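Local atomic coordinates of peptidase, zinc-dependent (Methanocorpusculum labreanum, PDB entry 3LMC), a protein that probably acts as a zinc-dependent metallopeptidase, cleaving peptide bonds at a histidine-bound zinc ion, and also holds an iron ion in a separate four-cysteine site. Residues A[88-93]-A[153-158]; A[51-56]-A[108-113]; A[13-18]-A[137-142]. All blocks are in the same frame, centred on the assembly; numbering follows the deposited sequence.

Interaction 1 (A[88-93]-A[153-158]); sequences HEKILL and HLFGLG. With ZN (zinc ion), chain C.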
ATOM      1  N   HIS A  88       4.970   4.564 -14.409  1.00 14.30           N
ATOM      2  CA  HIS A  88       3.836   5.476 -14.548  1.00 20.00           C
ATOM      3  C   HIS A  88       2.601   5.099 -13.750  1.00 24.13           C
ATOM      4  O   HIS A  88       1.871   5.975 -13.283  1.00 26.13           O
ATOM      5  CB  HIS A  88       3.469   5.633 -16.025  1.00 22.17           C
ATOM      6  CG  HIS A  88       4.525   6.319 -16.826  1.00 24.51           C
ATOM      7  ND1 HIS A  88       4.578   7.688 -16.969  1.00 30.29           N
ATOM      8  CD2 HIS A  88       5.579   5.827 -17.519  1.00 27.45           C
ATOM      9  CE1 HIS A  88       5.621   8.011 -17.710  1.00 31.68           C
ATOM     10  NE2 HIS A  88       6.244   6.900 -18.059  1.00 31.14           N
ATOM     11  N   GLU A  89       2.347   3.804 -13.606  1.00 21.21           N
ATOM     12  CA  GLU A  89       1.114   3.366 -12.962  1.00 18.42           C
ATOM     13  C   GLU A  89       1.433   2.646 -11.656  1.00 13.56           C
ATOM     14  O   GLU A  89       1.560   1.424 -11.611  1.00 15.02           O
ATOM     15  CB  GLU A  89       0.297   2.488 -13.913  1.00 18.73           C
ATOM     16  CG  GLU A  89       0.087   3.128 -15.288  1.00 22.69           C
ATOM     17  CD  GLU A  89      -0.619   4.485 -15.218  1.00 27.95           C
ATOM     18  OE1 GLU A  89      -1.512   4.662 -14.360  1.00 26.27           O
ATOM     19  OE2 GLU A  89      -0.286   5.378 -16.029  1.00 26.00           O
ATOM     20  N   LYS A  90       1.600   3.431 -10.600  1.00 12.26           N
ATOM     21  CA  LYS A  90       1.976   2.897  -9.307  1.00 14.77           C
ATOM     22  C   LYS A  90       0.770   2.183  -8.740  1.00 20.03           C
ATOM     23  O   LYS A  90      -0.349   2.676  -8.857  1.00 22.05           O
ATOM     24  CB  LYS A  90       2.370   4.031  -8.369  1.00 14.46           C
ATOM     25  CG  LYS A  90       3.463   4.954  -8.915  1.00 15.91           C
ATOM     26  CD  LYS A  90       4.673   4.187  -9.404  1.00 14.92           C
ATOM     27  CE  LYS A  90       5.824   5.170  -9.800  1.00 16.72           C
ATOM     28  NZ  LYS A  90       7.010   4.413 -10.315  1.00 13.29           N
ATOM     29  N   ILE A  91       0.985   1.025  -8.129  1.00 21.19           N
ATOM     30  CA  ILE A  91      -0.108   0.307  -7.483  1.00 17.99           C
ATOM     31  C   ILE A  91       0.157   0.056  -6.006  1.00 17.18           C
ATOM     32  O   ILE A  91       1.234  -0.405  -5.636  1.00 17.89           O
ATOM     33  CB  ILE A  91      -0.352  -1.038  -8.169  1.00 17.06           C
ATOM     34  CG1 ILE A  91      -0.792  -0.800  -9.617  1.00 18.16           C
ATOM     35  CG2 ILE A  91      -1.354  -1.891  -7.371  1.00 15.84           C
ATOM     36  CD1 ILE A  91      -0.794  -2.061 -10.476  1.00 20.16           C
ATOM     37  N   LEU A  92      -0.838   0.357  -5.176  1.00 18.08           N
ATOM     38  CA  LEU A  92      -0.846  -0.069  -3.779  1.00 15.37           C
ATOM     39  C   LEU A  92      -1.913  -1.151  -3.615  1.00 16.85           C
ATOM     40  O   LEU A  92      -3.110  -0.890  -3.785  1.00 17.98           O
ATOM     41  CB  LEU A  92      -1.161   1.111  -2.847  1.00 10.18           C
ATOM     42  CG  LEU A  92      -1.397   0.758  -1.363  1.00 13.36           C
ATOM     43  CD1 LEU A  92      -0.195   0.032  -0.776  1.00  7.04           C
ATOM     44  CD2 LEU A  92      -1.760   1.985  -0.493  1.00 12.93           C
ATOM     45  N   LEU A  93      -1.477  -2.364  -3.282  1.00 17.73           N
ATOM     46  CA  LEU A  93      -2.385  -3.481  -3.013  1.00 15.86           C
ATOM     47  C   LEU A  93      -2.756  -3.487  -1.516  1.00 16.69           C
ATOM     48  O   LEU A  93      -1.883  -3.422  -0.645  1.00 19.18           O
ATOM     49  CB  LEU A  93      -1.699  -4.800  -3.382  1.00 18.47           C
ATOM     50  CG  LEU A  93      -2.461  -6.086  -3.734  1.00 24.12           C
ATOM     51  CD1 LEU A  93      -1.788  -7.314  -3.117  1.00 23.47           C
ATOM     52  CD2 LEU A  93      -3.923  -6.027  -3.380  1.00 10.34           C
ATOM     53  N   HIS A 153       7.594   5.721  -0.570  1.00 20.80           N
ATOM     54  CA  HIS A 153       8.755   4.958  -1.053  1.00 23.93           C
ATOM     55  C   HIS A 153       8.784   4.820  -2.583  1.00 23.52           C
ATOM     56  O   HIS A 153       9.827   4.916  -3.211  1.00 23.61           O
ATOM     57  CB  HIS A 153       8.743   3.548  -0.483  1.00 20.27           C
ATOM     58  CG  HIS A 153       9.126   3.459   0.952  1.00 21.81           C
ATOM     59  ND1 HIS A 153      10.212   4.123   1.477  1.00 23.22           N
ATOM     60  CD2 HIS A 153       8.600   2.732   1.969  1.00 20.91           C
ATOM     61  CE1 HIS A 153      10.322   3.833   2.760  1.00 22.38           C
ATOM     62  NE2 HIS A 153       9.359   2.987   3.081  1.00 23.43           N
ATOM     63  N   LEU A 154       7.631   4.550  -3.178  1.00 21.20           N
ATOM     64  CA  LEU A 154       7.561   4.423  -4.629  1.00 18.13           C
ATOM     65  C   LEU A 154       8.025   5.716  -5.328  1.00 23.99           C
ATOM     66  O   LEU A 154       8.438   5.703  -6.495  1.00 22.57           O
ATOM     67  CB  LEU A 154       6.136   4.038  -5.044  1.00 18.50           C
ATOM     68  CG  LEU A 154       5.880   2.544  -5.281  1.00 21.65           C
ATOM     69  CD1 LEU A 154       6.838   1.627  -4.518  1.00 19.85           C
ATOM     70  CD2 LEU A 154       4.433   2.179  -5.033  1.00 14.93           C
ATOM     71  N   PHE A 155       7.976   6.835  -4.611  1.00 20.36           N
ATOM     72  CA  PHE A 155       8.412   8.102  -5.175  1.00 23.09           C
ATOM     73  C   PHE A 155       9.826   8.492  -4.752  1.00 24.38           C
ATOM     74  O   PHE A 155      10.264   9.604  -5.010  1.00 28.17           O
ATOM     75  CB  PHE A 155       7.412   9.212  -4.846  1.00 25.09           C
ATOM     76  CG  PHE A 155       6.162   9.145  -5.671  1.00 30.44           C
ATOM     77  CD1 PHE A 155       6.101   9.773  -6.910  1.00 32.07           C
ATOM     78  CD2 PHE A 155       5.051   8.432  -5.226  1.00 27.56           C
ATOM     79  CE1 PHE A 155       4.946   9.709  -7.673  1.00 32.46           C
ATOM     80  CE2 PHE A 155       3.899   8.363  -5.980  1.00 26.03           C
ATOM     81  CZ  PHE A 155       3.841   9.004  -7.207  1.00 30.33           C
ATOM     82  N   GLY A 156      10.529   7.572  -4.096  1.00 23.41           N
ATOM     83  CA  GLY A 156      11.923   7.775  -3.745  1.00 27.02           C
ATOM     84  C   GLY A 156      12.219   8.216  -2.319  1.00 32.19           C
ATOM     85  O   GLY A 156      13.379   8.324  -1.939  1.00 29.74           O
ATOM     86  N   LEU A 157      11.188   8.480  -1.521  1.00 31.37           N
ATOM     87  CA  LEU A 157      11.425   8.876  -0.138  1.00 26.41           C
ATOM     88  C   LEU A 157      11.893   7.701   0.711  1.00 25.27           C
ATOM     89  O   LEU A 157      11.417   6.570   0.550  1.00 25.84           O
ATOM     90  CB  LEU A 157      10.175   9.498   0.479  1.00 25.00           C
ATOM     91  CG  LEU A 157       9.829  10.933   0.094  1.00 28.17           C
ATOM     92  CD1 LEU A 157       9.438  11.000  -1.367  1.00 31.05           C
ATOM     93  CD2 LEU A 157       8.699  11.437   0.969  1.00 28.26           C
ATOM     94  N   GLY A 158      12.823   7.968   1.624  1.00 21.13           N
ATOM     95  CA  GLY A 158      13.250   6.950   2.569  1.00 22.49           C
ATOM     96  C   GLY A 158      12.537   7.146   3.891  1.00 24.15           C
ATOM     97  O   GLY A 158      11.581   7.903   3.970  1.00 28.80           O
TER
HETATM   98 ZN    ZN C 212       9.086   1.851   4.950  1.00 38.63          ZN
HETATM   99  O   HOH W   1       8.187   3.468  -8.091  1.00 29.31           O
HETATM  100  O   HOH W   2       8.142  -0.185   4.193  1.00 23.59           O
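Lys90, at the start of strand 90-94, meets Leu154, in the final turn of helix 136-154, first through carbon: Lys90 CB lies 4.3 Å from Leu154 CD2. The same methyl also approaches the strand backbone, with Leu154 CD2 4.2 Å from Ile91 O. At the border of the contact the ring of Phe155 reaches in, its CZ 4.4 Å from Lys90 CG. Two bends close to the backbone (chi1 -55°, chi2 -51°) turn the lysine chain along the helix end, beyond which it runs extended and carries its ammonium past the leucine. There one water joins the segments, accepting from Lys90 NZ at 2.7 Å and donating to Leu154 O at 2.8 Å. The ammonium also donates to His86 O, near the C-terminal end of helix 78-88.

One residue back, His153 turns off toward the zinc ion, which it binds through NE2 at 2.2 Å; His149 and His159 are the other protein ligands, and a water completes the ligands seen, 2.4 Å from the zinc ion. Its second ring nitrogen is tied as well, His153 ND1 donating to Leu157 O at 2.9 Å with an N-H...O angle of 149°, so both ring nitrogens are engaged, which limits rotation of the imidazole. The chain can return to give that carbonyl because it turns at Gly156, the glycine of the HExxHxxGxxH zinc motif of metzincin-like peptidases, whose backbone conformation would jam a CB against the preceding carbonyl. The bond from ND1 would be expected to enrich NE2 in electrons toward the metal, while the buried lysine charge is probably spread over water and carbonyl dipoles.

Interaction 2 (A[51-56]-A[108-113]); sequences YDAVKV and FGLAYP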
ATOM      1  N   TYR A  51       2.531 -14.667   4.392  1.00 19.91           N
ATOM      2  CA  TYR A  51       2.907 -14.579   2.979  1.00 19.57           C
ATOM      3  C   TYR A  51       4.140 -13.708   2.726  1.00 20.70           C
ATOM      4  O   TYR A  51       4.258 -12.617   3.280  1.00 23.23           O
ATOM      5  CB  TYR A  51       1.734 -14.070   2.144  1.00 22.70           C
ATOM      6  CG  TYR A  51       0.496 -14.934   2.220  1.00 20.90           C
ATOM      7  CD1 TYR A  51      -0.373 -14.832   3.297  1.00 20.02           C
ATOM      8  CD2 TYR A  51       0.194 -15.852   1.217  1.00 21.48           C
ATOM      9  CE1 TYR A  51      -1.507 -15.602   3.370  1.00 21.82           C
ATOM     10  CE2 TYR A  51      -0.959 -16.630   1.278  1.00 17.57           C
ATOM     11  CZ  TYR A  51      -1.797 -16.500   2.356  1.00 21.56           C
ATOM     12  OH  TYR A  51      -2.943 -17.264   2.451  1.00 28.77           O
ATOM     13  N   ASP A  52       5.047 -14.204   1.880  1.00 18.09           N
ATOM     14  CA  ASP A  52       6.245 -13.473   1.457  1.00 21.08           C
ATOM     15  C   ASP A  52       5.861 -12.272   0.599  1.00 17.36           C
ATOM     16  O   ASP A  52       5.504 -12.430  -0.565  1.00 25.12           O
ATOM     17  CB  ASP A  52       7.134 -14.417   0.633  1.00 25.87           C
ATOM     18  CG  ASP A  52       8.513 -13.821   0.305  1.00 36.60           C
ATOM     19  OD1 ASP A  52       8.746 -12.599   0.497  1.00 34.24           O
ATOM     20  OD2 ASP A  52       9.377 -14.603  -0.152  1.00 42.18           O
ATOM     21  N   ALA A  53       5.941 -11.071   1.149  1.00 17.44           N
ATOM     22  CA  ALA A  53       5.453  -9.900   0.420  1.00 18.07           C
ATOM     23  C   ALA A  53       6.289  -9.575  -0.814  1.00 23.17           C
ATOM     24  O   ALA A  53       5.804  -8.928  -1.755  1.00 24.52           O
ATOM     25  CB  ALA A  53       5.365  -8.700   1.333  1.00 17.34           C
ATOM     26  N   VAL A  54       7.546 -10.011  -0.824  1.00 22.49           N
ATOM     27  CA  VAL A  54       8.399  -9.761  -1.989  1.00 18.00           C
ATOM     28  C   VAL A  54       7.828 -10.484  -3.204  1.00 18.81           C
ATOM     29  O   VAL A  54       7.712  -9.904  -4.273  1.00 21.16           O
ATOM     30  CB  VAL A  54       9.859 -10.197  -1.757  1.00 22.10           C
ATOM     31  CG1 VAL A  54      10.671  -9.989  -3.026  1.00 24.18           C
ATOM     32  CG2 VAL A  54      10.479  -9.414  -0.588  1.00 17.32           C
ATOM     33  N   LYS A  55       7.430 -11.740  -3.022  1.00 20.86           N
ATOM     34  CA  LYS A  55       6.792 -12.501  -4.093  1.00 20.45           C
ATOM     35  C   LYS A  55       5.479 -11.902  -4.559  1.00 20.95           C
ATOM     36  O   LYS A  55       5.200 -11.868  -5.762  1.00 20.51           O
ATOM     37  CB  LYS A  55       6.592 -13.954  -3.681  1.00 22.38           C
ATOM     38  CG  LYS A  55       7.869 -14.762  -3.790  1.00 27.91           C
ATOM     39  CD  LYS A  55       7.648 -16.218  -3.463  1.00 33.23           C
ATOM     40  CE  LYS A  55       8.960 -16.975  -3.568  1.00 33.91           C
ATOM     41  NZ  LYS A  55       8.769 -18.401  -3.240  1.00 39.63           N
ATOM     42  N   VAL A  56       4.671 -11.424  -3.616  1.00 18.37           N
ATOM     43  CA  VAL A  56       3.402 -10.798  -3.984  1.00 18.85           C
ATOM     44  C   VAL A  56       3.676  -9.547  -4.829  1.00 18.54           C
ATOM     45  O   VAL A  56       2.990  -9.293  -5.811  1.00 17.17           O
ATOM     46  CB  VAL A  56       2.544 -10.439  -2.744  1.00 19.92           C
ATOM     47  CG1 VAL A  56       1.221  -9.801  -3.170  1.00 16.13           C
ATOM     48  CG2 VAL A  56       2.278 -11.698  -1.864  1.00 15.89           C
ATOM     49  N   PHE A 108       3.638  -4.497   8.322  1.00 18.67           N
ATOM     50  CA  PHE A 108       2.319  -3.948   7.995  1.00 19.53           C
ATOM     51  C   PHE A 108       2.240  -3.691   6.475  1.00 16.35           C
ATOM     52  O   PHE A 108       1.161  -3.634   5.893  1.00 19.60           O
ATOM     53  CB  PHE A 108       2.061  -2.618   8.723  1.00 18.81           C
ATOM     54  CG  PHE A 108       2.091  -2.700  10.236  1.00 17.06           C
ATOM     55  CD1 PHE A 108       1.176  -3.471  10.925  1.00 16.18           C
ATOM     56  CD2 PHE A 108       3.013  -1.948  10.962  1.00 18.81           C
ATOM     57  CE1 PHE A 108       1.187  -3.524  12.324  1.00 18.07           C
ATOM     58  CE2 PHE A 108       3.040  -1.997  12.348  1.00 19.58           C
ATOM     59  CZ  PHE A 108       2.120  -2.784  13.032  1.00 19.70           C
ATOM     60  N   GLY A 109       3.387  -3.518   5.840  1.00 15.78           N
ATOM     61  CA  GLY A 109       3.412  -3.247   4.409  1.00 14.71           C
ATOM     62  C   GLY A 109       4.820  -3.288   3.854  1.00 17.89           C
ATOM     63  O   GLY A 109       5.773  -3.474   4.603  1.00 16.73           O
ATOM     64  N   LEU A 110       4.962  -3.094   2.544  1.00 15.65           N
ATOM     65  CA  LEU A 110       6.264  -3.163   1.909  1.00 16.56           C
ATOM     66  C   LEU A 110       6.176  -2.514   0.539  1.00 20.61           C
ATOM     67  O   LEU A 110       5.106  -2.484  -0.064  1.00 17.31           O
ATOM     68  CB  LEU A 110       6.692  -4.619   1.756  1.00 12.67           C
ATOM     69  CG  LEU A 110       8.150  -4.881   1.413  1.00 22.10           C
ATOM     70  CD1 LEU A 110       9.028  -4.402   2.556  1.00 25.23           C
ATOM     71  CD2 LEU A 110       8.367  -6.351   1.172  1.00 20.73           C
ATOM     72  N   ALA A 111       7.297  -2.002   0.042  1.00 15.12           N
ATOM     73  CA  ALA A 111       7.304  -1.337  -1.262  1.00 12.96           C
ATOM     74  C   ALA A 111       8.450  -1.873  -2.093  1.00 18.50           C
ATOM     75  O   ALA A 111       9.472  -2.280  -1.541  1.00 17.24           O
ATOM     76  CB  ALA A 111       7.439   0.167  -1.083  1.00 14.45           C
ATOM     77  N   TYR A 112       8.261  -1.898  -3.414  1.00 20.41           N
ATOM     78  CA  TYR A 112       9.306  -2.279  -4.357  1.00 15.95           C
ATOM     79  C   TYR A 112       9.468  -1.106  -5.314  1.00 17.80           C
ATOM     80  O   TYR A 112       8.895  -1.100  -6.406  1.00 17.86           O
ATOM     81  CB  TYR A 112       8.903  -3.528  -5.134  1.00 22.81           C
ATOM     82  CG  TYR A 112      10.054  -4.270  -5.797  1.00 33.07           C
ATOM     83  CD1 TYR A 112      10.189  -5.649  -5.653  1.00 40.46           C
ATOM     84  CD2 TYR A 112      11.006  -3.597  -6.552  1.00 40.10           C
ATOM     85  CE1 TYR A 112      11.232  -6.342  -6.249  1.00 44.01           C
ATOM     86  CE2 TYR A 112      12.063  -4.280  -7.154  1.00 48.11           C
ATOM     87  CZ  TYR A 112      12.164  -5.656  -7.001  1.00 49.82           C
ATOM     88  OH  TYR A 112      13.202  -6.349  -7.586  1.00 54.06           O
ATOM     89  N   PRO A 113      10.236  -0.095  -4.896  1.00 15.53           N
ATOM     90  CA  PRO A 113      10.283   1.185  -5.607  1.00 18.91           C
ATOM     91  C   PRO A 113      10.632   1.017  -7.078  1.00 20.81           C
ATOM     92  O   PRO A 113      10.078   1.716  -7.936  1.00 23.94           O
ATOM     93  CB  PRO A 113      11.396   1.946  -4.879  1.00 25.67           C
ATOM     94  CG  PRO A 113      11.389   1.372  -3.491  1.00 25.07           C
ATOM     95  CD  PRO A 113      11.102  -0.101  -3.708  1.00 21.25           C
TER
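The apolar part of the contact rests on one methyl of Leu110. Its CD2 packs 3.8 Å from Ala53 CB and 4.1 Å from Val54 CG2, so a single branch touches two successive residues in the first turn of helix 53-66. Leu110 holds CG anti to its backbone N (chi1 -166°), which carries the isobutyl group off the strand toward that turn, where it crosses the valine at a slant. On the valine it is the CG2 branch, trans to the carbonyl carbon, that takes part. Tyr112, two residues along the same face, extends the cover toward Leu57 and Leu58 farther up the helix.

No hydrogen bond joins the backbones, and the nearest CA atoms, of Ala53 and Leu110, stand 6.9 Å apart. This is a helix laid on one face of a sheet, its N-terminal turn over the edge strand: strand 106-112 is the outermost, antiparallel member of the five-stranded sheet, with strand 117-120 beside it. In metzincins such a strand borders the active-site cleft and can pair with bound substrate; the side chain of Leu110 lying about 7 Å from the zinc ion is consistent with that place. Ala111, by contrast, contacts Glu150, His153 and Leu154 of the zinc-binding helix, so the strand is packed between two helices.

The polar interactions belong to the helix start. Asp52 is the N-cap, and its OD1 accepts from Val54 N at 3.1 Å, met from above the carboxylate plane, 43° out of it, with an N-H...O angle of 140°. A weak backbone bond from Val56 N to Asp52 O, 3.3 Å long, begins the helical ladder. The negative carboxylate would probably be stabilised by the positive end of the helix dipole beside it.

Interaction 3 (A[13-18]-A[137-142]); sequences VGLSRP and SALIDR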
ATOM      1  N   VAL A  13     -15.241  -3.640   1.951  1.00 14.43           N
ATOM      2  CA  VAL A  13     -15.138  -2.714   0.811  1.00 14.23           C
ATOM      3  C   VAL A  13     -15.733  -1.334   1.137  1.00 15.60           C
ATOM      4  O   VAL A  13     -15.532  -0.361   0.412  1.00 16.88           O
ATOM      5  CB  VAL A  13     -15.755  -3.303  -0.477  1.00 17.65           C
ATOM      6  CG1 VAL A  13     -14.939  -4.523  -0.960  1.00 16.05           C
ATOM      7  CG2 VAL A  13     -17.223  -3.688  -0.264  1.00 20.47           C
ATOM      8  N   GLY A  14     -16.446  -1.251   2.253  1.00 18.42           N
ATOM      9  CA  GLY A  14     -17.032   0.008   2.682  1.00 20.27           C
ATOM     10  C   GLY A  14     -15.949   0.995   3.106  1.00 23.66           C
ATOM     11  O   GLY A  14     -16.186   2.207   3.153  1.00 22.61           O
ATOM     12  N   LEU A  15     -14.761   0.475   3.420  1.00 18.89           N
ATOM     13  CA  LEU A  15     -13.635   1.313   3.826  1.00 17.88           C
ATOM     14  C   LEU A  15     -12.842   1.790   2.610  1.00 17.45           C
ATOM     15  O   LEU A  15     -11.969   2.661   2.724  1.00 17.54           O
ATOM     16  CB  LEU A  15     -12.723   0.558   4.798  1.00 22.00           C
ATOM     17  CG  LEU A  15     -13.394  -0.022   6.051  1.00 26.86           C
ATOM     18  CD1 LEU A  15     -12.423  -0.891   6.836  1.00 30.77           C
ATOM     19  CD2 LEU A  15     -13.943   1.074   6.930  1.00 26.89           C
ATOM     20  N   SER A  16     -13.151   1.218   1.447  1.00 24.90           N
ATOM     21  CA  SER A  16     -12.407   1.500   0.205  1.00 26.57           C
ATOM     22  C   SER A  16     -12.380   2.969  -0.130  1.00 23.09           C
ATOM     23  O   SER A  16     -11.315   3.567  -0.303  1.00 23.61           O
ATOM     24  CB  SER A  16     -13.033   0.776  -0.990  1.00 29.14           C
ATOM     25  OG  SER A  16     -12.527  -0.534  -1.087  1.00 44.38           O
ATOM     26  N   ARG A  17     -13.568   3.540  -0.261  1.00 19.72           N
ATOM     27  CA  ARG A  17     -13.687   4.903  -0.748  1.00 26.24           C
ATOM     28  C   ARG A  17     -12.985   5.911   0.175  1.00 25.08           C
ATOM     29  O   ARG A  17     -12.153   6.688  -0.290  1.00 23.13           O
ATOM     30  CB  ARG A  17     -15.154   5.256  -0.962  1.00 31.07           C
ATOM     31  CG  ARG A  17     -15.389   6.654  -1.471  1.00 40.03           C
ATOM     32  CD  ARG A  17     -16.879   6.902  -1.586  1.00 47.77           C
ATOM     33  NE  ARG A  17     -17.187   8.264  -1.999  1.00 54.09           N
ATOM     34  CZ  ARG A  17     -18.423   8.730  -2.136  1.00 57.38           C
ATOM     35  NH1 ARG A  17     -19.457   7.932  -1.893  1.00 54.65           N
ATOM     36  NH2 ARG A  17     -18.624   9.987  -2.515  1.00 59.47           N
ATOM     37  N   PRO A  18     -13.295   5.885   1.488  1.00 23.59           N
ATOM     38  CA  PRO A  18     -12.619   6.814   2.405  1.00 24.98           C
ATOM     39  C   PRO A  18     -11.101   6.680   2.349  1.00 23.17           C
ATOM     40  O   PRO A  18     -10.395   7.685   2.314  1.00 25.49           O
ATOM     41  CB  PRO A  18     -13.128   6.388   3.798  1.00 25.26           C
ATOM     42  CG  PRO A  18     -14.366   5.647   3.544  1.00 25.57           C
ATOM     43  CD  PRO A  18     -14.209   4.978   2.204  1.00 22.15           C
ATOM     44  N   SER A 137     -13.194   3.700  11.717  1.00 20.22           N
ATOM     45  CA  SER A 137     -12.387   4.917  11.606  1.00 24.80           C
ATOM     46  C   SER A 137     -10.922   4.663  11.942  1.00 21.66           C
ATOM     47  O   SER A 137     -10.031   5.157  11.256  1.00 16.69           O
ATOM     48  CB  SER A 137     -12.961   6.037  12.469  1.00 28.29           C
ATOM     49  OG  SER A 137     -14.312   6.279  12.110  1.00 33.26           O
ATOM     50  N   ALA A 138     -10.667   3.897  12.998  1.00 21.44           N
ATOM     51  CA  ALA A 138      -9.293   3.536  13.336  1.00 22.71           C
ATOM     52  C   ALA A 138      -8.642   2.789  12.180  1.00 20.55           C
ATOM     53  O   ALA A 138      -7.501   3.061  11.839  1.00 18.68           O
ATOM     54  CB  ALA A 138      -9.227   2.691  14.604  1.00 15.41           C
ATOM     55  N   LEU A 139      -9.366   1.848  11.579  1.00 14.36           N
ATOM     56  CA  LEU A 139      -8.764   1.039  10.526  1.00 19.16           C
ATOM     57  C   LEU A 139      -8.443   1.875   9.284  1.00 20.86           C
ATOM     58  O   LEU A 139      -7.403   1.667   8.655  1.00 20.97           O
ATOM     59  CB  LEU A 139      -9.641  -0.153  10.142  1.00 15.31           C
ATOM     60  CG  LEU A 139      -8.973  -1.082   9.113  1.00 16.23           C
ATOM     61  CD1 LEU A 139      -7.538  -1.463   9.536  1.00 10.11           C
ATOM     62  CD2 LEU A 139      -9.821  -2.348   8.840  1.00 16.61           C
ATOM     63  N   ILE A 140      -9.342   2.795   8.926  1.00 17.61           N
ATOM     64  CA  ILE A 140      -9.095   3.753   7.840  1.00 16.18           C
ATOM     65  C   ILE A 140      -7.846   4.587   8.156  1.00 17.66           C
ATOM     66  O   ILE A 140      -6.941   4.728   7.324  1.00 21.13           O
ATOM     67  CB  ILE A 140     -10.309   4.699   7.643  1.00 17.39           C
ATOM     68  CG1 ILE A 140     -11.532   3.924   7.141  1.00 18.05           C
ATOM     69  CG2 ILE A 140      -9.956   5.850   6.670  1.00 13.82           C
ATOM     70  CD1 ILE A 140     -12.848   4.712   7.217  1.00 18.79           C
ATOM     71  N   ASP A 141      -7.786   5.130   9.370  1.00 14.16           N
ATOM     72  CA  ASP A 141      -6.621   5.909   9.790  1.00 14.02           C
ATOM     73  C   ASP A 141      -5.344   5.136   9.531  1.00 19.97           C
ATOM     74  O   ASP A 141      -4.383   5.674   8.983  1.00 20.48           O
ATOM     75  CB  ASP A 141      -6.644   6.208  11.284  1.00 16.47           C
ATOM     76  CG  ASP A 141      -7.715   7.197  11.673  1.00 24.96           C
ATOM     77  OD1 ASP A 141      -8.227   7.920  10.796  1.00 20.21           O
ATOM     78  OD2 ASP A 141      -8.037   7.243  12.878  1.00 29.10           O
ATOM     79  N   ARG A 142      -5.319   3.887   9.984  1.00 14.00           N
ATOM     80  CA  ARG A 142      -4.099   3.089   9.923  1.00 18.32           C
ATOM     81  C   ARG A 142      -3.698   2.735   8.498  1.00 15.51           C
ATOM     82  O   ARG A 142      -2.529   2.900   8.125  1.00 18.10           O
ATOM     83  CB  ARG A 142      -4.250   1.837  10.780  1.00 14.27           C
ATOM     84  CG  ARG A 142      -4.356   2.168  12.257  1.00 13.75           C
ATOM     85  CD  ARG A 142      -4.830   0.947  13.069  1.00 20.77           C
ATOM     86  NE  ARG A 142      -4.802   1.242  14.493  1.00 21.65           N
ATOM     87  CZ  ARG A 142      -5.660   0.740  15.381  1.00 23.79           C
ATOM     88  NH1 ARG A 142      -6.624  -0.092  14.995  1.00 16.45           N
ATOM     89  NH2 ARG A 142      -5.558   1.090  16.659  1.00 22.35           N
TER
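Leu15, in the short 3-10 turn that leads into helix 16-27, faces Ile140 of helix 136-154 with their CA atoms 6.5 Å apart, the closest CA pair of the two segments. The side chains close this distance with carbon alone. Leu15 splits its two methyls between neighbouring residues: CD1 rests 3.6 Å from Leu139 CD2, and CD2 lies 3.7 Å from Ile140 CG1. The leucines cross at about a right angle. With its CG anti to the carbonyl carbon (chi1 -55°), Leu15 points its fork at the opposing helix, where each prong meets a different residue. Pro18, one turn later, adds a second touch, its ring carbon CB 3.8 Å from Ile140 CD1, so the end of the isoleucine sits against both. Replacing Leu15 with an alanine would probably open a gap between the turn and helix 136-154, depriving Leu139 and Ile140 of the methyls of Leu15, with Pro18 left as the segment's touch on Ile140. Around the contact, Leu15 also packs on Trp7 of strand 3-7, Leu139 on Pro122 and Leu125 in the loop after strand 117-120, and Ile140 on Val19 and Glu22, farther along helix 16-27.

Helix 136-154 serves interactions 1 and 3 near its two ends, the two contacts lying on opposite sides of the centre of the molecule. Interaction 1 is buried, whereas interactions 2 and 3 are partly buried, the last away from both metal sites. Interactions 1 and 2 reach the same five-stranded sheet, one at an inner strand and one at its antiparallel edge, and they touch directly: Leu154 CD1 packs 3.6 Å from Pro113 CA. Chemistry follows place. Interaction 1 adds a bridging water to its packing and carries a zinc ligand next to it, whereas interactions 2 and 3 join their segments by apolar contacts alone, interaction 2 being nearer to the zinc than interaction 3.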